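Local coordinates for protein sialyltransferase 0160 (Photobacterium damselae, PDB 4R84) that transfers sialic acid from CMP-sialic acid to acceptor sugars, probably to galactosides in alpha-2,6 linkage, using a GT-B glycosyltransferase fold, at residues A[360-365]-A[451-456]; A[403-408]-A[431-436]; A[460-465]-A[491-496]. All coordinates share one frame; numbering follows the deposited sequence.

Contact 1. Residues A[360-365]-A[451-456]. With CSF (cytidine-5'-monophosphate-3-fluoro-N-acetyl-neuraminic acid), chain E.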
loop_
_atom_site.group_PDB
_atom_site.type_symbol
_atom_site.label_atom_id
_atom_site.label_comp_id
_atom_site.label_asym_id
_atom_site.label_seq_id
_atom_site.Cartn_x
_atom_site.Cartn_y
_atom_site.Cartn_z
ATOM N N ILE A 360 3.582 -23.601 7.754
ATOM C CA ILE A 360 3.513 -22.595 8.799
ATOM C C ILE A 360 2.204 -22.684 9.552
ATOM O O ILE A 360 1.127 -22.576 8.959
ATOM C CB ILE A 360 3.635 -21.163 8.242
ATOM C CG1 ILE A 360 5.006 -20.939 7.634
ATOM C CG2 ILE A 360 3.382 -20.164 9.362
ATOM C CD1 ILE A 360 5.143 -19.545 7.002
ATOM N N PHE A 361 2.302 -22.850 10.866
ATOM C CA PHE A 361 1.144 -22.720 11.733
ATOM C C PHE A 361 1.003 -21.265 12.173
ATOM O O PHE A 361 1.947 -20.691 12.714
ATOM C CB PHE A 361 1.266 -23.625 12.966
ATOM C CG PHE A 361 0.157 -23.431 13.966
ATOM C CD1 PHE A 361 -1.059 -24.058 13.788
ATOM C CD2 PHE A 361 0.332 -22.624 15.083
ATOM C CE1 PHE A 361 -2.089 -23.885 14.707
ATOM C CE2 PHE A 361 -0.701 -22.443 16.003
ATOM C CZ PHE A 361 -1.909 -23.076 15.807
ATOM N N THR A 362 -0.186 -20.697 11.985
ATOM C CA THR A 362 -0.407 -19.318 12.414
ATOM C C THR A 362 -1.071 -19.282 13.788
ATOM O O THR A 362 -2.225 -19.702 13.950
ATOM C CB THR A 362 -1.280 -18.551 11.410
ATOM O OG1 THR A 362 -2.544 -19.196 11.287
ATOM C CG2 THR A 362 -0.620 -18.524 10.033
ATOM N N GLY A 363 -0.354 -18.773 14.782
ATOM C CA GLY A 363 -0.888 -18.729 16.137
ATOM C C GLY A 363 -1.840 -17.568 16.385
ATOM O O GLY A 363 -1.975 -16.675 15.556
ATOM N N THR A 364 -2.521 -17.589 17.527
ATOM C CA THR A 364 -3.314 -16.435 17.945
ATOM C C THR A 364 -3.039 -16.122 19.406
ATOM O O THR A 364 -2.160 -16.721 20.019
ATOM C CB THR A 364 -4.818 -16.670 17.747
ATOM O OG1 THR A 364 -5.519 -15.425 17.904
ATOM C CG2 THR A 364 -5.329 -17.707 18.753
ATOM N N THR A 365 -3.780 -15.168 19.958
ATOM C CA THR A 365 -3.625 -14.840 21.365
ATOM C C THR A 365 -4.619 -15.634 22.205
ATOM O O THR A 365 -4.654 -16.856 22.134
ATOM C CB THR A 365 -3.802 -13.323 21.620
ATOM O OG1 THR A 365 -5.050 -12.888 21.068
ATOM C CG2 THR A 365 -2.686 -12.556 20.956
ATOM N N SER A 451 -7.502 -15.565 10.836
ATOM C CA SER A 451 -6.956 -14.220 10.880
ATOM C C SER A 451 -7.133 -13.618 9.494
ATOM O O SER A 451 -7.283 -14.345 8.506
ATOM C CB SER A 451 -5.487 -14.224 11.278
ATOM O OG SER A 451 -4.888 -12.974 10.969
ATOM N N SER A 452 -7.125 -12.286 9.439
ATOM C CA SER A 452 -7.197 -11.543 8.193
ATOM C C SER A 452 -6.083 -11.961 7.230
ATOM O O SER A 452 -6.204 -11.811 6.015
ATOM C CB SER A 452 -7.137 -10.032 8.495
ATOM O OG SER A 452 -7.228 -9.292 7.308
ATOM N N LEU A 453 -4.985 -12.473 7.777
ATOM C CA LEU A 453 -3.842 -12.847 6.965
ATOM C C LEU A 453 -4.201 -13.906 5.911
ATOM O O LEU A 453 -3.513 -14.023 4.900
ATOM C CB LEU A 453 -2.690 -13.341 7.856
ATOM C CG LEU A 453 -2.846 -14.675 8.602
ATOM C CD1 LEU A 453 -2.403 -15.866 7.741
ATOM C CD2 LEU A 453 -2.041 -14.609 9.919
ATOM N N TYR A 454 -5.266 -14.680 6.143
ATOM C CA TYR A 454 -5.634 -15.741 5.197
ATOM C C TYR A 454 -6.242 -15.193 3.907
ATOM O O TYR A 454 -6.386 -15.928 2.930
ATOM C CB TYR A 454 -6.597 -16.750 5.858
ATOM C CG TYR A 454 -5.836 -17.734 6.703
ATOM C CD1 TYR A 454 -5.237 -18.849 6.132
ATOM C CD2 TYR A 454 -5.640 -17.498 8.055
ATOM C CE1 TYR A 454 -4.492 -19.727 6.896
ATOM C CE2 TYR A 454 -4.906 -18.360 8.821
ATOM C CZ TYR A 454 -4.333 -19.469 8.244
ATOM O OH TYR A 454 -3.600 -20.311 9.039
ATOM N N PHE A 455 -6.556 -13.900 3.883
ATOM C CA PHE A 455 -7.136 -13.311 2.687
ATOM C C PHE A 455 -6.108 -13.012 1.602
ATOM O O PHE A 455 -6.469 -12.691 0.474
ATOM C CB PHE A 455 -7.893 -12.040 3.054
ATOM C CG PHE A 455 -9.334 -12.283 3.323
ATOM C CD1 PHE A 455 -9.719 -13.098 4.382
ATOM C CD2 PHE A 455 -10.307 -11.748 2.509
ATOM C CE1 PHE A 455 -11.046 -13.340 4.634
ATOM C CE2 PHE A 455 -11.643 -11.993 2.761
ATOM C CZ PHE A 455 -12.013 -12.792 3.818
ATOM N N THR A 456 -4.829 -13.138 1.917
ATOM C CA THR A 456 -3.834 -12.933 0.876
ATOM C C THR A 456 -2.936 -14.152 0.730
ATOM O O THR A 456 -1.756 -14.048 0.412
ATOM C CB THR A 456 -2.997 -11.669 1.131
ATOM O OG1 THR A 456 -2.503 -11.670 2.476
ATOM C CG2 THR A 456 -3.850 -10.429 0.913
HETATM C C5A CSF E . -10.080 -9.594 15.399
HETATM C C4A CSF E . -9.314 -8.348 14.974
HETATM C C2A CSF E . -7.164 -9.536 15.584
HETATM O O6A CSF E . -7.985 -10.672 15.912
HETATM C C6A CSF E . -9.186 -10.804 15.158
HETATM C C3A CSF E . -7.983 -8.240 15.726
HETATM O O4A CSF E . -10.129 -7.196 15.233
HETATM N N5A CSF E . -11.286 -9.715 14.610
HETATM C C7A CSF E . -9.884 -12.061 15.638
HETATM C C8A CSF E . -9.007 -13.275 15.389
HETATM C C9A CSF E . -9.783 -14.555 15.674
HETATM O O9A CSF E . -8.920 -15.655 15.385
HETATM O O8A CSF E . -8.629 -13.271 14.013
HETATM O O7A CSF E . -10.128 -11.960 17.042
HETATM C C1A CSF E . -5.987 -9.498 16.537
HETATM O OBA CSF E . -5.096 -8.646 16.351
HETATM O OAA CSF E . -5.937 -10.307 17.494
HETATM O O1A CSF E . -6.657 -9.567 14.249
HETATM O O2A CSF E . -6.532 -10.731 12.051
HETATM N N1 CSF E . -0.715 -11.712 12.666
HETATM C C2 CSF E . 0.488 -12.357 12.340
HETATM N N3 CSF E . 0.665 -13.657 12.670
HETATM C C4 CSF E . -0.325 -14.321 13.303
HETATM C C5 CSF E . -1.520 -13.686 13.642
HETATM C C6 CSF E . -1.695 -12.346 13.314
HETATM C "C3'" CSF E . -2.689 -9.803 10.971
HETATM C "C2'" CSF E . -1.208 -10.065 10.879
HETATM C "C1'" CSF E . -0.836 -10.284 12.328
HETATM O "O4'" CSF E . -1.853 -9.673 13.126
HETATM C "C4'" CSF E . -2.781 -9.021 12.261
HETATM P PA CSF E . -5.978 -10.802 13.451
HETATM O "O5'" CSF E . -4.456 -10.392 13.257
HETATM C "C5'" CSF E . -4.159 -9.054 12.886
HETATM O "O3'" CSF E . -3.169 -9.103 9.831
HETATM O "O2'" CSF E . -0.519 -8.884 10.448
HETATM N N4 CSF E . -0.150 -15.624 13.635
HETATM O O2 CSF E . 1.391 -11.711 11.744
HETATM O O3A CSF E . -6.000 -12.090 14.229
HETATM C C10 CSF E . -12.497 -9.883 15.148
HETATM O O10 CSF E . -12.693 -9.854 16.354
HETATM C C11 CSF E . -13.608 -10.130 14.165
HETATM F F3A CSF E . -8.209 -8.015 17.064
#

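Contact 2. Residues A[403-408]-A[431-436]. With CSF (cytidine-5'-monophosphate-3-fluoro-N-acetyl-neuraminic acid), chain E.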
loop_
_atom_site.group_PDB
_atom_site.type_symbol
_atom_site.label_atom_id
_atom_site.label_comp_id
_atom_site.label_asym_id
_atom_site.label_seq_id
_atom_site.Cartn_x
_atom_site.Cartn_y
_atom_site.Cartn_z
ATOM N N PHE A 403 7.011 -24.898 10.969
ATOM C CA PHE A 403 7.361 -23.507 11.215
ATOM C C PHE A 403 6.223 -22.866 11.997
ATOM O O PHE A 403 5.053 -23.222 11.815
ATOM C CB PHE A 403 7.587 -22.753 9.905
ATOM C CG PHE A 403 8.821 -23.177 9.163
ATOM C CD1 PHE A 403 8.840 -24.351 8.413
ATOM C CD2 PHE A 403 9.960 -22.388 9.194
ATOM C CE1 PHE A 403 9.985 -24.735 7.726
ATOM C CE2 PHE A 403 11.103 -22.769 8.512
ATOM C CZ PHE A 403 11.118 -23.942 7.784
ATOM N N PHE A 404 6.564 -21.919 12.857
ATOM C CA PHE A 404 5.578 -21.257 13.692
ATOM C C PHE A 404 5.581 -19.771 13.435
ATOM O O PHE A 404 6.621 -19.124 13.549
ATOM C CB PHE A 404 5.872 -21.531 15.175
ATOM C CG PHE A 404 4.946 -20.823 16.130
ATOM C CD1 PHE A 404 3.574 -20.995 16.040
ATOM C CD2 PHE A 404 5.452 -20.050 17.171
ATOM C CE1 PHE A 404 2.714 -20.367 16.932
ATOM C CE2 PHE A 404 4.603 -19.421 18.075
ATOM C CZ PHE A 404 3.225 -19.573 17.961
ATOM N N LYS A 405 4.426 -19.214 13.076
ATOM C CA LYS A 405 4.310 -17.751 13.034
ATOM C C LYS A 405 3.337 -17.337 14.121
ATOM O O LYS A 405 2.111 -17.424 13.955
ATOM C CB LYS A 405 3.860 -17.249 11.657
ATOM C CG LYS A 405 3.658 -15.717 11.598
ATOM C CD LYS A 405 4.830 -15.027 12.256
ATOM C CE LYS A 405 4.723 -13.514 12.185
ATOM N NZ LYS A 405 3.662 -12.854 13.006
ATOM N N GLY A 406 3.893 -16.943 15.261
ATOM C CA GLY A 406 3.072 -16.550 16.379
ATOM C C GLY A 406 2.405 -15.211 16.155
ATOM O O GLY A 406 2.863 -14.388 15.338
ATOM N N HIS A 407 1.318 -14.982 16.885
ATOM C CA HIS A 407 0.670 -13.671 16.903
ATOM C C HIS A 407 1.622 -12.676 17.558
ATOM O O HIS A 407 2.301 -13.004 18.525
ATOM C CB HIS A 407 -0.663 -13.745 17.667
ATOM C CG HIS A 407 -1.541 -12.540 17.508
ATOM N ND1 HIS A 407 -1.262 -11.324 18.099
ATOM C CD2 HIS A 407 -2.714 -12.378 16.848
ATOM C CE1 HIS A 407 -2.220 -10.463 17.805
ATOM N NE2 HIS A 407 -3.114 -11.075 17.051
ATOM N N PRO A 408 1.702 -11.456 17.018
ATOM C CA PRO A 408 2.627 -10.476 17.602
ATOM C C PRO A 408 2.363 -10.190 19.084
ATOM O O PRO A 408 3.287 -9.808 19.799
ATOM C CB PRO A 408 2.393 -9.216 16.754
ATOM C CG PRO A 408 1.066 -9.453 16.030
ATOM C CD PRO A 408 0.997 -10.944 15.827
ATOM N N ILE A 431 6.914 -9.705 12.939
ATOM C CA ILE A 431 6.728 -9.526 11.496
ATOM C C ILE A 431 5.258 -9.709 11.131
ATOM O O ILE A 431 4.639 -10.681 11.534
ATOM C CB ILE A 431 7.578 -10.530 10.708
ATOM C CG1 ILE A 431 9.039 -10.413 11.160
ATOM C CG2 ILE A 431 7.423 -10.296 9.188
ATOM C CD1 ILE A 431 9.927 -11.510 10.666
ATOM N N SER A 432 4.692 -8.783 10.369
ATOM C CA SER A 432 3.334 -8.972 9.867
ATOM C C SER A 432 3.327 -10.136 8.896
ATOM O O SER A 432 4.161 -10.194 8.003
ATOM C CB SER A 432 2.807 -7.704 9.187
ATOM O OG SER A 432 2.619 -6.663 10.135
ATOM N N PHE A 433 2.389 -11.064 9.059
ATOM C CA PHE A 433 2.356 -12.229 8.176
ATOM C C PHE A 433 2.298 -11.814 6.701
ATOM O O PHE A 433 2.857 -12.482 5.827
ATOM C CB PHE A 433 1.158 -13.127 8.499
ATOM C CG PHE A 433 1.164 -14.432 7.735
ATOM C CD1 PHE A 433 0.698 -14.488 6.425
ATOM C CD2 PHE A 433 1.637 -15.592 8.320
ATOM C CE1 PHE A 433 0.715 -15.673 5.709
ATOM C CE2 PHE A 433 1.646 -16.789 7.610
ATOM C CZ PHE A 433 1.189 -16.825 6.307
ATOM N N GLU A 434 1.602 -10.713 6.433
ATOM C CA GLU A 434 1.421 -10.226 5.060
ATOM C C GLU A 434 2.756 -9.921 4.353
ATOM O O GLU A 434 2.821 -9.894 3.115
ATOM C CB GLU A 434 0.512 -8.994 5.068
ATOM C CG GLU A 434 -0.956 -9.267 5.494
ATOM C CD GLU A 434 -1.182 -9.284 7.011
ATOM O OE1 GLU A 434 -0.212 -9.127 7.777
ATOM O OE2 GLU A 434 -2.350 -9.431 7.450
ATOM N N VAL A 435 3.815 -9.706 5.134
ATOM C CA VAL A 435 5.158 -9.542 4.569
ATOM C C VAL A 435 5.564 -10.786 3.755
ATOM O O VAL A 435 6.181 -10.668 2.699
ATOM C CB VAL A 435 6.219 -9.263 5.669
ATOM C CG1 VAL A 435 7.640 -9.445 5.138
ATOM C CG2 VAL A 435 6.050 -7.851 6.239
ATOM N N LEU A 436 5.192 -11.978 4.222
ATOM C CA LEU A 436 5.547 -13.200 3.493
ATOM C C LEU A 436 4.944 -13.270 2.083
ATOM O O LEU A 436 5.625 -13.623 1.122
ATOM C CB LEU A 436 5.132 -14.445 4.296
ATOM C CG LEU A 436 5.769 -14.601 5.678
ATOM C CD1 LEU A 436 5.322 -15.907 6.350
ATOM C CD2 LEU A 436 7.287 -14.535 5.596
HETATM C C5A CSF E . -10.080 -9.594 15.399
HETATM C C4A CSF E . -9.314 -8.348 14.974
HETATM C C2A CSF E . -7.164 -9.536 15.584
HETATM O O6A CSF E . -7.985 -10.672 15.912
HETATM C C6A CSF E . -9.186 -10.804 15.158
HETATM C C3A CSF E . -7.983 -8.240 15.726
HETATM O O4A CSF E . -10.129 -7.196 15.233
HETATM N N5A CSF E . -11.286 -9.715 14.610
HETATM C C7A CSF E . -9.884 -12.061 15.638
HETATM C C8A CSF E . -9.007 -13.275 15.389
HETATM C C9A CSF E . -9.783 -14.555 15.674
HETATM O O9A CSF E . -8.920 -15.655 15.385
HETATM O O8A CSF E . -8.629 -13.271 14.013
HETATM O O7A CSF E . -10.128 -11.960 17.042
HETATM C C1A CSF E . -5.987 -9.498 16.537
HETATM O OBA CSF E . -5.096 -8.646 16.351
HETATM O OAA CSF E . -5.937 -10.307 17.494
HETATM O O1A CSF E . -6.657 -9.567 14.249
HETATM O O2A CSF E . -6.532 -10.731 12.051
HETATM N N1 CSF E . -0.715 -11.712 12.666
HETATM C C2 CSF E . 0.488 -12.357 12.340
HETATM N N3 CSF E . 0.665 -13.657 12.670
HETATM C C4 CSF E . -0.325 -14.321 13.303
HETATM C C5 CSF E . -1.520 -13.686 13.642
HETATM C C6 CSF E . -1.695 -12.346 13.314
HETATM C "C3'" CSF E . -2.689 -9.803 10.971
HETATM C "C2'" CSF E . -1.208 -10.065 10.879
HETATM C "C1'" CSF E . -0.836 -10.284 12.328
HETATM O "O4'" CSF E . -1.853 -9.673 13.126
HETATM C "C4'" CSF E . -2.781 -9.021 12.261
HETATM P PA CSF E . -5.978 -10.802 13.451
HETATM O "O5'" CSF E . -4.456 -10.392 13.257
HETATM C "C5'" CSF E . -4.159 -9.054 12.886
HETATM O "O3'" CSF E . -3.169 -9.103 9.831
HETATM O "O2'" CSF E . -0.519 -8.884 10.448
HETATM N N4 CSF E . -0.150 -15.624 13.635
HETATM O O2 CSF E . 1.391 -11.711 11.744
HETATM O O3A CSF E . -6.000 -12.090 14.229
HETATM C C10 CSF E . -12.497 -9.883 15.148
HETATM O O10 CSF E . -12.693 -9.854 16.354
HETATM C C11 CSF E . -13.608 -10.130 14.165
HETATM F F3A CSF E . -8.209 -8.015 17.064
#

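Contact 3. Residues A[460-465]-A[491-496]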
loop_
_atom_site.group_PDB
_atom_site.type_symbol
_atom_site.label_atom_id
_atom_site.label_comp_id
_atom_site.label_asym_id
_atom_site.label_seq_id
_atom_site.Cartn_x
_atom_site.Cartn_y
_atom_site.Cartn_z
ATOM N N ASP A 460 -4.509 -22.702 -2.813
ATOM C CA ASP A 460 -3.762 -23.957 -2.848
ATOM C C ASP A 460 -2.810 -24.096 -1.659
ATOM O O ASP A 460 -2.383 -25.203 -1.323
ATOM C CB ASP A 460 -2.983 -24.083 -4.163
ATOM C CG ASP A 460 -2.023 -22.928 -4.394
ATOM O OD1 ASP A 460 -1.915 -22.046 -3.521
ATOM O OD2 ASP A 460 -1.362 -22.905 -5.453
ATOM N N LYS A 461 -2.497 -22.979 -1.003
ATOM C CA LYS A 461 -1.577 -22.996 0.126
ATOM C C LYS A 461 -2.309 -22.937 1.477
ATOM O O LYS A 461 -1.687 -23.029 2.534
ATOM C CB LYS A 461 -0.577 -21.832 0.003
ATOM C CG LYS A 461 0.499 -22.033 -1.050
ATOM C CD LYS A 461 1.451 -20.840 -1.089
ATOM C CE LYS A 461 2.480 -20.975 -2.199
ATOM N NZ LYS A 461 3.465 -22.039 -1.920
ATOM N N VAL A 462 -3.629 -22.796 1.449
ATOM C CA VAL A 462 -4.391 -22.793 2.689
ATOM C C VAL A 462 -4.895 -24.189 3.020
ATOM O O VAL A 462 -5.699 -24.744 2.283
ATOM C CB VAL A 462 -5.592 -21.827 2.611
ATOM C CG1 VAL A 462 -6.409 -21.885 3.889
ATOM C CG2 VAL A 462 -5.109 -20.408 2.339
ATOM N N ASN A 463 -4.438 -24.749 4.137
ATOM C CA ASN A 463 -4.820 -26.127 4.466
ATOM C C ASN A 463 -6.122 -26.216 5.259
ATOM O O ASN A 463 -7.095 -26.822 4.808
ATOM C CB ASN A 463 -3.704 -26.819 5.243
ATOM C CG ASN A 463 -3.684 -28.322 5.009
ATOM O OD1 ASN A 463 -4.589 -29.035 5.431
ATOM N ND2 ASN A 463 -2.637 -28.807 4.344
ATOM N N PHE A 464 -6.141 -25.611 6.442
ATOM C CA PHE A 464 -7.371 -25.485 7.225
ATOM C C PHE A 464 -7.294 -24.223 8.058
ATOM O O PHE A 464 -6.210 -23.690 8.300
ATOM C CB PHE A 464 -7.624 -26.692 8.144
ATOM C CG PHE A 464 -6.572 -26.911 9.201
ATOM C CD1 PHE A 464 -6.566 -26.158 10.370
ATOM C CD2 PHE A 464 -5.627 -27.910 9.054
ATOM C CE1 PHE A 464 -5.616 -26.364 11.341
ATOM C CE2 PHE A 464 -4.680 -28.136 10.032
ATOM C CZ PHE A 464 -4.675 -27.372 11.183
ATOM N N ILE A 465 -8.458 -23.765 8.500
ATOM C CA ILE A 465 -8.554 -22.588 9.346
ATOM C C ILE A 465 -9.400 -22.874 10.570
ATOM O O ILE A 465 -10.498 -23.429 10.457
ATOM C CB ILE A 465 -9.154 -21.425 8.582
ATOM C CG1 ILE A 465 -8.272 -21.100 7.380
ATOM C CG2 ILE A 465 -9.230 -20.217 9.473
ATOM C CD1 ILE A 465 -8.763 -19.926 6.576
ATOM N N LEU A 491 -15.207 -16.694 -2.161
ATOM C CA LEU A 491 -13.919 -16.385 -2.776
ATOM C C LEU A 491 -13.068 -17.629 -3.041
ATOM O O LEU A 491 -12.016 -17.539 -3.659
ATOM C CB LEU A 491 -13.144 -15.399 -1.894
ATOM C CG LEU A 491 -13.654 -13.958 -1.883
ATOM C CD1 LEU A 491 -12.913 -13.151 -0.813
ATOM C CD2 LEU A 491 -13.486 -13.328 -3.255
ATOM N N GLY A 492 -13.498 -18.794 -2.557
ATOM C CA GLY A 492 -12.751 -20.011 -2.819
ATOM C C GLY A 492 -11.481 -20.157 -1.995
ATOM O O GLY A 492 -10.613 -20.983 -2.298
ATOM N N ILE A 493 -11.390 -19.394 -0.917
ATOM C CA ILE A 493 -10.212 -19.455 -0.071
ATOM C C ILE A 493 -10.229 -20.762 0.681
ATOM O O ILE A 493 -9.206 -21.431 0.820
ATOM C CB ILE A 493 -10.159 -18.284 0.917
ATOM C CG1 ILE A 493 -10.094 -16.966 0.140
ATOM C CG2 ILE A 493 -8.965 -18.440 1.858
ATOM C CD1 ILE A 493 -10.192 -15.733 1.014
ATOM N N VAL A 494 -11.411 -21.117 1.156
ATOM C CA VAL A 494 -11.619 -22.398 1.812
ATOM C C VAL A 494 -12.897 -23.050 1.301
ATOM O O VAL A 494 -13.782 -22.383 0.760
ATOM C CB VAL A 494 -11.729 -22.252 3.343
ATOM C CG1 VAL A 494 -10.422 -21.814 3.945
ATOM C CG2 VAL A 494 -12.826 -21.284 3.692
ATOM N N LYS A 495 -12.980 -24.362 1.505
ATOM C CA LYS A 495 -14.228 -25.090 1.400
ATOM C C LYS A 495 -14.701 -25.411 2.820
ATOM O O LYS A 495 -13.941 -25.257 3.775
ATOM C CB LYS A 495 -14.032 -26.358 0.567
ATOM C CG LYS A 495 -13.665 -26.063 -0.870
ATOM C CD LYS A 495 -13.560 -27.336 -1.698
ATOM C CE LYS A 495 -13.388 -26.987 -3.168
ATOM N NZ LYS A 495 -12.099 -26.278 -3.414
ATOM N N GLU A 496 -15.949 -25.842 2.964
ATOM C CA GLU A 496 -16.513 -26.045 4.287
ATOM C C GLU A 496 -15.698 -27.015 5.130
ATOM O O GLU A 496 -15.548 -26.810 6.333
ATOM C CB GLU A 496 -17.955 -26.538 4.195
ATOM C CG GLU A 496 -18.944 -25.440 3.865
ATOM C CD GLU A 496 -20.362 -25.814 4.244
ATOM O OE1 GLU A 496 -21.234 -24.917 4.239
ATOM O OE2 GLU A 496 -20.597 -26.999 4.570
HETATM O O HOH W 1 -8.440 -23.913 0.619
#

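Contact 1. Residues A[360-365]-A[451-456]
T362 closes the strand 358-362, and the 3-10 turn 452-455 brings L453 and Y454 up to it. The chain of 360-365 runs on from the strand into a loop, while S451 stands just ahead of the turn. No main-chain hydrogen bond joins the two segments, which meet through the side chains of T362, L453 and Y454. The central bond joins two hydroxyls, T362 OG1 lying 2.7 Å from Y454 OH. The threonine oxygen sits close to the plane of the tyrosine ring, at its hydroxyl edge, and the two side chains come at each other from opposite directions. With chi1 at 60°, T362 OG1 stands between its own backbone N and carbonyl carbon, which leaves CG2 on the other branch to meet L453. There T362 CG2 touches L453 CD1 tip to tip at 3.9 Å. The same CD1 methyl also lies over one face of the Y454 ring, toward the rim. L453 CD2 turns to the nucleotide and rests 3.8 Å from C4 of the CSF cytosine.

Bonds to the donor analogue continue from both segments. G363 O accepts from the cytosine amino group N4 of CSF at 2.9 Å. At the start of the turn, S451 OG accepts from L453 N in an ST turn, nearly straight with an N-H...O angle of 178°, and gives its proton to the phosphate oxygen O2A of CSF at 3.0 Å. S452 N donates to this same O2A over 3.1 Å.

One phosphate oxygen is thus gripped twice at the amino end of a short turn, whose backbone dipoles may further stabilise its charge. The two buried hydroxyls satisfy each other just past the amino end of the base, and T362 OG1 has a further, weak bond with I449 O.

Contact 2. Residues A[403-408]-A[431-436]
K405 and F433 lie across one another, with K405 CG at the edge of the F433 ring, near its plane and 3.9 Å from CD2. The lysine chain leaves the backbone with CG opposite N and then bends at chi2 (46°) and again at chi4, which curls the ammonium group back to the carbonyl of the next residue, G406. K405 NZ donates to G406 O almost along the carbonyl axis (C=O...N 167°) and to the cytosine carbonyl O2 of CSF at 2.8 Å. The carbonyl of I431 is as near, with I431 O 2.8 Å from K405 NZ, but it also lies against CE, and this bond is weak. A429 O is a further acceptor. Four oxygens therefore compete for three N-H groups, which probably restricts the rotation of the ammonium group.

Cytosine O2 takes a second bond from the backbone, F433 N, at 2.9 Å, while K405 O receives the base's amino group N4. The base is therefore read by both segments, and P408 CD rests 3.7 Å from its N1. Farther along the ligand, E434 faces the ribose with both oxygens: E434 OE1 accepts from O2' at 2.7 Å and E434 OE2 from O3' at a short 2.5 Å. H407 turns the edge of its imidazole to the sialyl carboxylate carbon C1A, which lies in the ring plane. H407 NE2 donates to CSF OAA at 3.0 Å and more weakly to OBA.

Strand 401-405 runs between strands 358-362 and 425-427 of the four-stranded parallel sheet. Helix 434-438 packs on the neighbouring strand 358-362, through L436 on I360, and on L347 of helix 344-353, while F433 lies against T362.

Contact 3. Residues A[460-465]-A[491-496]
A beta-alpha-beta unit ends the chain: strand 462-468 leads through helices 476-481 and 483-490 to the parallel strand 499-502, and here V462 and I465 of the first strand pack against I493 and V494 of the returning loop. G492, with a phi of 76°, is the residue where the chain leaves the helix, in a Schellman motif. V462 and I493 are the pair with the nearest CA atoms, 7.3 Å apart.

V494 supplies the main methyl. Its chi1 of -67° puts CG1 opposite the carbonyl carbon, and from there this one branch reaches both strand residues. I465 CD1, at the end of an extended side chain, comes to 3.6 Å from V494 CG1, the two side chains crossing at about a right angle. V462 CG1 approaches the same methyl, V494 CG1, at 4.0 Å from a more slanting direction. The other branch of the strand valine, V462 CG2, meets I493 CG2 more loosely at 4.4 Å, and V462 CB lies near the carbonyl oxygen of I493.

No direct hydrogen bond joins the two segments. A water lies between their main chains instead, donating to I493 O at 2.6 Å and weakly to V462 O at 3.3 Å, with more acceptors around it than it has protons to give. M488 of helix 483-490 touches I465, I493 and V494 together, and V499 adds its side chain to V494, while main-chain bonds of I465 with D498 and L500 pair the two strands at this point.

Cohesion across this junction is therefore essentially apolar; the polar link is a water that bonds I493 O and, weakly and doubtfully, V462 O.

Overall arrangement
All three contacts are buried through their touching residues and lie on the same side of the chain's centre. Contacts 1 and 2 sit side by side, their strands 358-362 and 401-405 being neighbours in one parallel sheet, and contact 2 is nested within the chain loop that contact 1 closes. Both mix one polar link with apolar packing, their polar atoms serving mostly the nucleotide sugar: the first holds phosphate and base, the second base, ribose and carboxylate. L453 packs on F433 between them. Contact 3 touches no ligand and relies on methyl packing. It adjoins contact 1 through Y454, whose ring meets I465 and V462, but stays about 8 Å from contact 2 at the nearest atoms.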